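PDB 3MKC: racemase from Pseudovibrio sp. JE062, which belongs to the enolase superfamily, pairing a mandelate racemase-like N-terminal domain with a TIM-barrel-like C-terminal domain. Local coordinates for residues 10-20 with 31-40; 80-91 with 107-118. All coordinates share one frame; numbering follows the deposited sequence.

Contact 1 of 2, residues 10-20 with 31-40; sequences APIKSIEFIPV and TVVVKVTDEN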
# COMPACT_ATOMS: atom_id res chain seq x y z
N ALA A 10 -9.54 19.64 18.20
CA ALA A 10 -8.70 20.84 18.26
C ALA A 10 -7.88 21.01 16.99
O ALA A 10 -7.59 20.04 16.29
CB ALA A 10 -7.78 20.76 19.47
N PRO A 11 -7.45 22.25 16.70
CA PRO A 11 -6.66 22.55 15.50
C PRO A 11 -5.29 21.90 15.52
O PRO A 11 -4.72 21.63 16.58
CB PRO A 11 -6.55 24.08 15.52
CG PRO A 11 -7.69 24.53 16.41
CD PRO A 11 -7.68 23.48 17.48
N ILE A 12 -4.76 21.67 14.32
CA ILE A 12 -3.43 21.08 14.17
C ILE A 12 -2.41 22.13 14.60
O ILE A 12 -2.48 23.28 14.17
CB ILE A 12 -3.18 20.69 12.69
CG1 ILE A 12 -4.13 19.57 12.29
CG2 ILE A 12 -1.72 20.30 12.49
CD1 ILE A 12 -4.02 19.17 10.83
N LYS A 13 -1.47 21.74 15.45
CA LYS A 13 -0.45 22.66 15.92
C LYS A 13 0.86 22.49 15.16
O LYS A 13 1.54 23.47 14.84
CB LYS A 13 -0.21 22.46 17.42
CG LYS A 13 0.87 23.36 18.00
CD LYS A 13 1.03 23.12 19.49
CE LYS A 13 2.12 23.98 20.09
NZ LYS A 13 2.13 23.82 21.58
N SER A 14 1.22 21.24 14.87
CA SER A 14 2.47 20.99 14.16
C SER A 14 2.44 19.71 13.35
O SER A 14 1.63 18.81 13.59
CB SER A 14 3.64 20.92 15.15
OG SER A 14 3.57 19.75 15.95
N ILE A 15 3.34 19.65 12.37
CA ILE A 15 3.47 18.48 11.52
C ILE A 15 4.96 18.24 11.36
O ILE A 15 5.69 19.09 10.82
CB ILE A 15 2.81 18.70 10.14
CG1 ILE A 15 1.30 18.89 10.32
CG2 ILE A 15 3.10 17.49 9.24
CD1 ILE A 15 0.53 19.03 9.01
N GLU A 16 5.40 17.09 11.84
CA GLU A 16 6.80 16.72 11.80
C GLU A 16 7.07 15.50 10.94
O GLU A 16 6.40 14.47 11.05
CB GLU A 16 7.29 16.47 13.23
CG GLU A 16 8.66 15.83 13.34
CD GLU A 16 9.15 15.73 14.78
OE1 GLU A 16 8.34 15.39 15.67
OE2 GLU A 16 10.35 15.99 15.02
N PHE A 17 8.05 15.63 10.06
CA PHE A 17 8.45 14.53 9.18
C PHE A 17 9.69 13.93 9.84
O PHE A 17 10.70 14.60 10.01
CB PHE A 17 8.76 15.06 7.78
CG PHE A 17 7.53 15.19 6.90
CD1 PHE A 17 7.30 14.28 5.87
CD2 PHE A 17 6.59 16.18 7.14
CE1 PHE A 17 6.15 14.36 5.08
CE2 PHE A 17 5.43 16.27 6.36
CZ PHE A 17 5.21 15.36 5.33
N ILE A 18 9.59 12.65 10.21
CA ILE A 18 10.68 11.99 10.90
C ILE A 18 11.35 10.86 10.14
O ILE A 18 10.84 9.74 10.09
CB ILE A 18 10.18 11.42 12.25
CG1 ILE A 18 9.58 12.56 13.07
CG2 ILE A 18 11.31 10.73 12.99
CD1 ILE A 18 8.82 12.10 14.30
N PRO A 19 12.50 11.14 9.53
CA PRO A 19 13.26 10.14 8.77
C PRO A 19 13.67 8.98 9.68
O PRO A 19 14.17 9.20 10.77
CB PRO A 19 14.47 10.92 8.28
CG PRO A 19 13.94 12.31 8.13
CD PRO A 19 13.10 12.48 9.37
N VAL A 20 13.44 7.75 9.23
CA VAL A 20 13.82 6.59 10.02
C VAL A 20 14.63 5.62 9.16
O VAL A 20 14.12 5.08 8.18
CB VAL A 20 12.59 5.85 10.59
CG1 VAL A 20 13.03 4.64 11.41
CG2 VAL A 20 11.76 6.80 11.45
N THR A 31 11.90 4.66 6.31
CA THR A 31 10.60 5.25 6.12
C THR A 31 10.65 6.67 6.65
O THR A 31 11.69 7.14 7.14
CB THR A 31 9.50 4.47 6.88
OG1 THR A 31 8.21 4.96 6.47
CG2 THR A 31 9.64 4.65 8.39
N VAL A 32 9.54 7.37 6.51
CA VAL A 32 9.45 8.73 6.99
C VAL A 32 8.16 8.82 7.77
O VAL A 32 7.08 8.86 7.19
CB VAL A 32 9.44 9.73 5.83
CG1 VAL A 32 9.42 11.13 6.37
CG2 VAL A 32 10.65 9.50 4.95
N VAL A 33 8.27 8.83 9.09
CA VAL A 33 7.09 8.93 9.92
C VAL A 33 6.57 10.36 9.88
O VAL A 33 7.35 11.31 9.93
CB VAL A 33 7.40 8.57 11.39
CG1 VAL A 33 6.15 8.78 12.24
CG2 VAL A 33 7.88 7.14 11.48
N VAL A 34 5.26 10.50 9.77
CA VAL A 34 4.65 11.81 9.77
C VAL A 34 3.83 11.92 11.05
O VAL A 34 2.87 11.16 11.25
CB VAL A 34 3.72 12.02 8.57
CG1 VAL A 34 3.03 13.38 8.68
CG2 VAL A 34 4.52 11.92 7.28
N LYS A 35 4.20 12.86 11.92
CA LYS A 35 3.49 13.05 13.18
C LYS A 35 2.76 14.39 13.17
O LYS A 35 3.39 15.45 13.12
CB LYS A 35 4.49 13.01 14.33
CG LYS A 35 3.88 13.00 15.73
CD LYS A 35 5.02 12.99 16.76
CE LYS A 35 4.53 12.79 18.18
NZ LYS A 35 5.68 12.53 19.10
N VAL A 36 1.43 14.34 13.22
CA VAL A 36 0.62 15.56 13.25
C VAL A 36 0.09 15.71 14.67
O VAL A 36 -0.63 14.85 15.18
CB VAL A 36 -0.57 15.46 12.26
CG1 VAL A 36 -1.35 16.76 12.26
CG2 VAL A 36 -0.06 15.15 10.86
N THR A 37 0.45 16.81 15.32
CA THR A 37 0.05 17.06 16.69
C THR A 37 -0.95 18.21 16.80
O THR A 37 -0.78 19.24 16.15
CB THR A 37 1.28 17.39 17.54
OG1 THR A 37 2.28 16.39 17.31
CG2 THR A 37 0.91 17.40 19.02
N ASP A 38 -1.98 18.04 17.63
CA ASP A 38 -2.95 19.11 17.79
C ASP A 38 -2.57 20.00 18.97
O ASP A 38 -1.59 19.73 19.67
CB ASP A 38 -4.38 18.57 17.94
CG ASP A 38 -4.64 17.89 19.27
OD1 ASP A 38 -3.87 18.11 20.23
OD2 ASP A 38 -5.64 17.15 19.36
N GLU A 39 -3.35 21.05 19.20
CA GLU A 39 -3.06 21.99 20.27
C GLU A 39 -3.21 21.43 21.67
O GLU A 39 -2.85 22.09 22.64
CB GLU A 39 -3.93 23.23 20.11
CG GLU A 39 -3.89 23.78 18.70
CD GLU A 39 -4.11 25.27 18.63
OE1 GLU A 39 -5.20 25.74 18.99
OE2 GLU A 39 -3.16 25.97 18.20
N ASN A 40 -3.73 20.21 21.79
CA ASN A 40 -3.88 19.58 23.09
C ASN A 40 -2.82 18.52 23.32
O ASN A 40 -2.79 17.87 24.36
CB ASN A 40 -5.27 18.96 23.25
CG ASN A 40 -6.37 19.99 23.39
OD1 ASN A 40 -6.21 20.99 24.09
ND2 ASN A 40 -7.51 19.75 22.75
O HOH W 1 3.78 17.13 15.36
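Phe17 and Val34 meet on the packed face of an antiparallel beta hairpin, the first two strands of the three-stranded sheet in the N-terminal domain of this enolase-superfamily protein. Val34 CG2 lies over one face of the Phe17 ring, 4.0 Å from its centroid and displaced from the ring centre, while Val32 CG1 touches the ring edge at CD1. Farther along this face Ile15 and Val36 run alongside each other, and Ile12 CG2 comes within 3.6 Å of Val36 CG1. Val36 CG1 stands anti to its own backbone N (chi1 -177°), which turns this branch to both isoleucines. Helices 52-59 and 102-122 cover the row: Phe17 rests on Ile55 and Ile110, Val36 on Ala113 and Leu117.

The other face is looser and more exposed, above all at Glu16 and Lys35. These two are neighbours across the strands, yet Glu16 OE1 and Lys35 NZ remain 5.2 Å apart; the lysine instead makes a cation-pi contact with Tyr43 of the third strand. Ser14 OG and Thr37 OG1 each hydrogen-bond to one water, which also donates to Lys35 O. Toward Val20 this face closes again, with Val20 CG2 against Val33 CG2.

At the opposite end a classic beta bulge shifts the register, and beyond it Asp38 OD1 accepts from Asn40 N in an Asx turn. In the bulge a single oxygen, Thr37 O, takes two backbone bonds, from Lys13 N at 2.7 Å and from Ser14 N at 3.1 Å.

Contact 2 of 2, residues 80-91 with 107-118; sequences PIEINAIWDAMY and LSGIDMALYDLA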
# COMPACT_ATOMS: atom_id res chain seq x y z
N PRO A 80 -8.50 18.58 12.31
CA PRO A 80 -8.17 17.25 11.79
C PRO A 80 -9.33 16.48 11.17
O PRO A 80 -9.11 15.62 10.30
CB PRO A 80 -7.60 16.54 13.01
CG PRO A 80 -7.01 17.65 13.81
CD PRO A 80 -8.08 18.70 13.71
N ILE A 81 -10.54 16.77 11.61
CA ILE A 81 -11.73 16.10 11.12
C ILE A 81 -12.05 16.42 9.65
O ILE A 81 -12.69 15.62 8.97
CB ILE A 81 -12.97 16.44 11.99
CG1 ILE A 81 -14.20 15.67 11.50
CG2 ILE A 81 -13.25 17.93 11.96
CD1 ILE A 81 -14.05 14.17 11.52
N GLU A 82 -11.60 17.57 9.15
CA GLU A 82 -11.86 17.94 7.76
C GLU A 82 -10.75 17.40 6.86
O GLU A 82 -10.09 18.15 6.15
CB GLU A 82 -11.92 19.47 7.62
CG GLU A 82 -12.88 20.14 8.59
CD GLU A 82 -13.20 21.56 8.20
OE1 GLU A 82 -12.28 22.40 8.16
OE2 GLU A 82 -14.38 21.85 7.92
N ILE A 83 -10.58 16.08 6.89
CA ILE A 83 -9.53 15.45 6.11
C ILE A 83 -9.63 15.69 4.61
O ILE A 83 -8.62 15.95 3.96
CB ILE A 83 -9.50 13.93 6.36
CG1 ILE A 83 -9.50 13.67 7.86
CG2 ILE A 83 -8.26 13.32 5.72
CD1 ILE A 83 -9.48 12.20 8.24
N ASN A 84 -10.84 15.61 4.08
CA ASN A 84 -11.06 15.81 2.65
C ASN A 84 -10.70 17.23 2.22
O ASN A 84 -10.06 17.44 1.19
CB ASN A 84 -12.53 15.52 2.32
CG ASN A 84 -12.83 15.65 0.85
OD1 ASN A 84 -13.44 16.63 0.41
ND2 ASN A 84 -12.40 14.66 0.07
N ALA A 85 -11.11 18.21 3.02
CA ALA A 85 -10.84 19.61 2.71
C ALA A 85 -9.36 19.95 2.85
O ALA A 85 -8.82 20.72 2.06
CB ALA A 85 -11.67 20.52 3.61
N ILE A 86 -8.70 19.39 3.86
CA ILE A 86 -7.28 19.66 4.06
C ILE A 86 -6.49 19.06 2.90
O ILE A 86 -5.52 19.64 2.43
CB ILE A 86 -6.79 19.06 5.39
CG1 ILE A 86 -7.56 19.71 6.55
CG2 ILE A 86 -5.29 19.30 5.55
CD1 ILE A 86 -7.32 19.06 7.89
N TRP A 87 -6.94 17.90 2.43
CA TRP A 87 -6.30 17.23 1.30
C TRP A 87 -6.30 18.19 0.12
O TRP A 87 -5.26 18.44 -0.49
CB TRP A 87 -7.09 15.97 0.92
CG TRP A 87 -6.34 14.98 0.07
CD1 TRP A 87 -5.77 13.81 0.50
CD2 TRP A 87 -6.10 15.04 -1.35
NE1 TRP A 87 -5.19 13.14 -0.56
CE2 TRP A 87 -5.38 13.88 -1.70
CE3 TRP A 87 -6.42 15.98 -2.34
CZ2 TRP A 87 -4.98 13.62 -3.02
CZ3 TRP A 87 -6.02 15.72 -3.66
CH2 TRP A 87 -5.31 14.55 -3.98
N ASP A 88 -7.48 18.73 -0.20
CA ASP A 88 -7.61 19.65 -1.32
C ASP A 88 -6.76 20.90 -1.14
O ASP A 88 -6.17 21.40 -2.09
CB ASP A 88 -9.08 20.08 -1.52
CG ASP A 88 -9.95 18.98 -2.10
OD1 ASP A 88 -9.40 18.00 -2.66
OD2 ASP A 88 -11.19 19.10 -2.01
N ALA A 89 -6.71 21.39 0.10
CA ALA A 89 -5.95 22.60 0.40
C ALA A 89 -4.47 22.39 0.18
O ALA A 89 -3.79 23.24 -0.40
CB ALA A 89 -6.21 23.03 1.84
N MSE A 90 -3.95 21.26 0.65
CA MSE A 90 -2.54 20.95 0.49
C MSE A 90 -2.22 20.74 -0.98
O MSE A 90 -1.24 21.30 -1.51
CB MSE A 90 -2.18 19.69 1.29
CG MSE A 90 -2.18 19.85 2.80
SE MSE A 90 -1.49 18.28 3.69
CE MSE A 90 -2.96 17.10 3.30
N TYR A 91 -3.04 19.94 -1.65
CA TYR A 91 -2.83 19.65 -3.07
C TYR A 91 -2.84 20.93 -3.91
O TYR A 91 -1.93 21.16 -4.71
CB TYR A 91 -3.91 18.70 -3.59
CG TYR A 91 -3.66 18.24 -5.02
CD1 TYR A 91 -2.88 17.13 -5.29
CD2 TYR A 91 -4.20 18.95 -6.10
CE1 TYR A 91 -2.63 16.71 -6.60
CE2 TYR A 91 -3.96 18.55 -7.41
CZ TYR A 91 -3.18 17.43 -7.65
OH TYR A 91 -2.95 17.02 -8.95
N LEU A 107 2.36 14.20 0.80
CA LEU A 107 0.96 14.51 1.07
C LEU A 107 0.30 13.25 1.64
O LEU A 107 -0.49 13.34 2.57
CB LEU A 107 0.27 14.95 -0.23
CG LEU A 107 -1.17 15.47 -0.15
CD1 LEU A 107 -1.49 16.24 -1.42
CD2 LEU A 107 -2.15 14.32 0.03
N SER A 108 0.65 12.10 1.08
CA SER A 108 0.10 10.81 1.52
C SER A 108 0.32 10.56 3.01
O SER A 108 -0.60 10.16 3.73
CB SER A 108 0.73 9.68 0.71
OG SER A 108 0.45 9.83 -0.68
N GLY A 109 1.55 10.77 3.47
CA GLY A 109 1.85 10.55 4.88
C GLY A 109 1.02 11.44 5.79
O GLY A 109 0.58 11.01 6.85
N ILE A 110 0.82 12.68 5.38
CA ILE A 110 0.03 13.59 6.19
C ILE A 110 -1.43 13.14 6.20
O ILE A 110 -2.08 13.15 7.24
CB ILE A 110 0.12 15.05 5.66
CG1 ILE A 110 1.57 15.54 5.75
CG2 ILE A 110 -0.79 15.96 6.47
CD1 ILE A 110 1.79 16.92 5.15
N ASP A 111 -1.95 12.72 5.05
CA ASP A 111 -3.34 12.27 4.98
C ASP A 111 -3.59 11.10 5.94
O ASP A 111 -4.57 11.08 6.67
CB ASP A 111 -3.71 11.84 3.57
CG ASP A 111 -5.15 11.39 3.45
OD1 ASP A 111 -6.06 12.24 3.54
OD2 ASP A 111 -5.37 10.17 3.28
N MSE A 112 -2.68 10.14 5.91
CA MSE A 112 -2.77 8.96 6.76
C MSE A 112 -2.78 9.37 8.23
O MSE A 112 -3.55 8.84 9.03
CB MSE A 112 -1.59 8.04 6.49
CG MSE A 112 -1.69 6.67 7.12
SE MSE A 112 -0.18 5.58 6.66
CE MSE A 112 0.05 6.26 4.85
N ALA A 113 -1.91 10.31 8.57
CA ALA A 113 -1.81 10.77 9.96
C ALA A 113 -3.06 11.50 10.44
O ALA A 113 -3.35 11.53 11.64
CB ALA A 113 -0.59 11.68 10.11
N LEU A 114 -3.82 12.09 9.51
CA LEU A 114 -5.03 12.79 9.90
C LEU A 114 -6.11 11.80 10.32
O LEU A 114 -6.90 12.08 11.21
CB LEU A 114 -5.54 13.66 8.75
CG LEU A 114 -4.68 14.89 8.47
CD1 LEU A 114 -5.23 15.64 7.27
CD2 LEU A 114 -4.65 15.80 9.70
N TYR A 115 -6.14 10.64 9.68
CA TYR A 115 -7.12 9.64 10.04
C TYR A 115 -6.83 9.14 11.45
O TYR A 115 -7.75 8.85 12.22
CB TYR A 115 -7.08 8.48 9.04
CG TYR A 115 -7.84 8.79 7.77
CD1 TYR A 115 -9.23 8.64 7.71
CD2 TYR A 115 -7.19 9.32 6.66
CE1 TYR A 115 -9.94 9.01 6.58
CE2 TYR A 115 -7.90 9.70 5.52
CZ TYR A 115 -9.28 9.55 5.49
OH TYR A 115 -9.99 9.96 4.39
N ASP A 116 -5.55 9.06 11.79
CA ASP A 116 -5.17 8.60 13.12
C ASP A 116 -5.53 9.68 14.13
O ASP A 116 -6.14 9.40 15.16
CB ASP A 116 -3.67 8.29 13.15
CG ASP A 116 -3.24 7.58 14.43
OD1 ASP A 116 -4.03 6.79 14.98
OD2 ASP A 116 -2.09 7.80 14.88
N LEU A 117 -5.16 10.92 13.82
CA LEU A 117 -5.45 12.03 14.72
C LEU A 117 -6.95 12.28 14.90
O LEU A 117 -7.44 12.36 16.03
CB LEU A 117 -4.77 13.30 14.22
CG LEU A 117 -5.03 14.59 15.00
CD1 LEU A 117 -4.79 14.36 16.49
CD2 LEU A 117 -4.13 15.69 14.45
N ALA A 118 -7.68 12.40 13.80
CA ALA A 118 -9.12 12.65 13.86
C ALA A 118 -9.85 11.56 14.65
O ALA A 118 -10.77 11.84 15.41
CB ALA A 118 -9.71 12.73 12.45
O HOH W 2 -5.75 14.96 4.16
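An antiparallel helix pair of the N-terminal domain forms this buried contact: helix 83-91 and the preceding turn pack on helix 107-118, with the axes 10.4 Å apart and 160° between their directions. Ile83 is a knob in a hole made by Asp111, Leu114, Tyr115 and Ala118. Its CD1 sits over the centre of the Tyr115 ring, 3.5 Å from the centroid and 10° off the normal, a close CH-pi contact. Ile83 CG2, anti to the backbone N, packs in van der Waals contact between Asp111 OD1, 3.3 Å away, and ring carbon CE2 of Tyr115.

One turn on from Ile83, Trp87 takes Leu107 CD2 over its five-membered ring, nearest to NE1 at 3.3 Å. Asp111 approaches the edge of the indole, its carboxylate almost perpendicular to the ring. In the middle of the contact Ile86 CG2 meets Leu114 CD1. Selenomethionine Met90 folds back at its last torsion (chi3 -70°) and sets SE 3.7 Å from Ile110 CG2. At the other end Pro80 CG meets Leu117 CD2 at 3.5 Å.

No direct hydrogen bond spans the segments; one water does so, donating to Ile83 O and to Asp111 OD1. That carboxylate oxygen also bonds to Thr295 OG1, which is shared with Tyr115 OH, so Asp111 and the tyrosine are tied to the same hydroxyl.

Trp87 NE1 donates to Gly292 O, and helix 293-306 of the C-terminal domain packs on Ile83, Trp87 and Tyr115. Elsewhere on helix 107-118, Ile110, Ala113 and Leu117 rest on strand 29-38.

How the contacts relate
Contact 1 is complete before the chain reaches contact 2, and the two lie within the N-terminal domain with about 11 Å between centres. Helix 102-122 links them: it packs on helix 83-93 in contact 2 and lies across the apolar face of the hairpin of contact 1. The join is tight, with Ile12 CD1 3.6 Å from Leu114 CD2. Hairpin and helix pair thus form successive layers of one alpha-plus-beta domain that meet through apolar side chains, while the helices also reach helix 293-306 and so connect this domain to the C-terminal barrel.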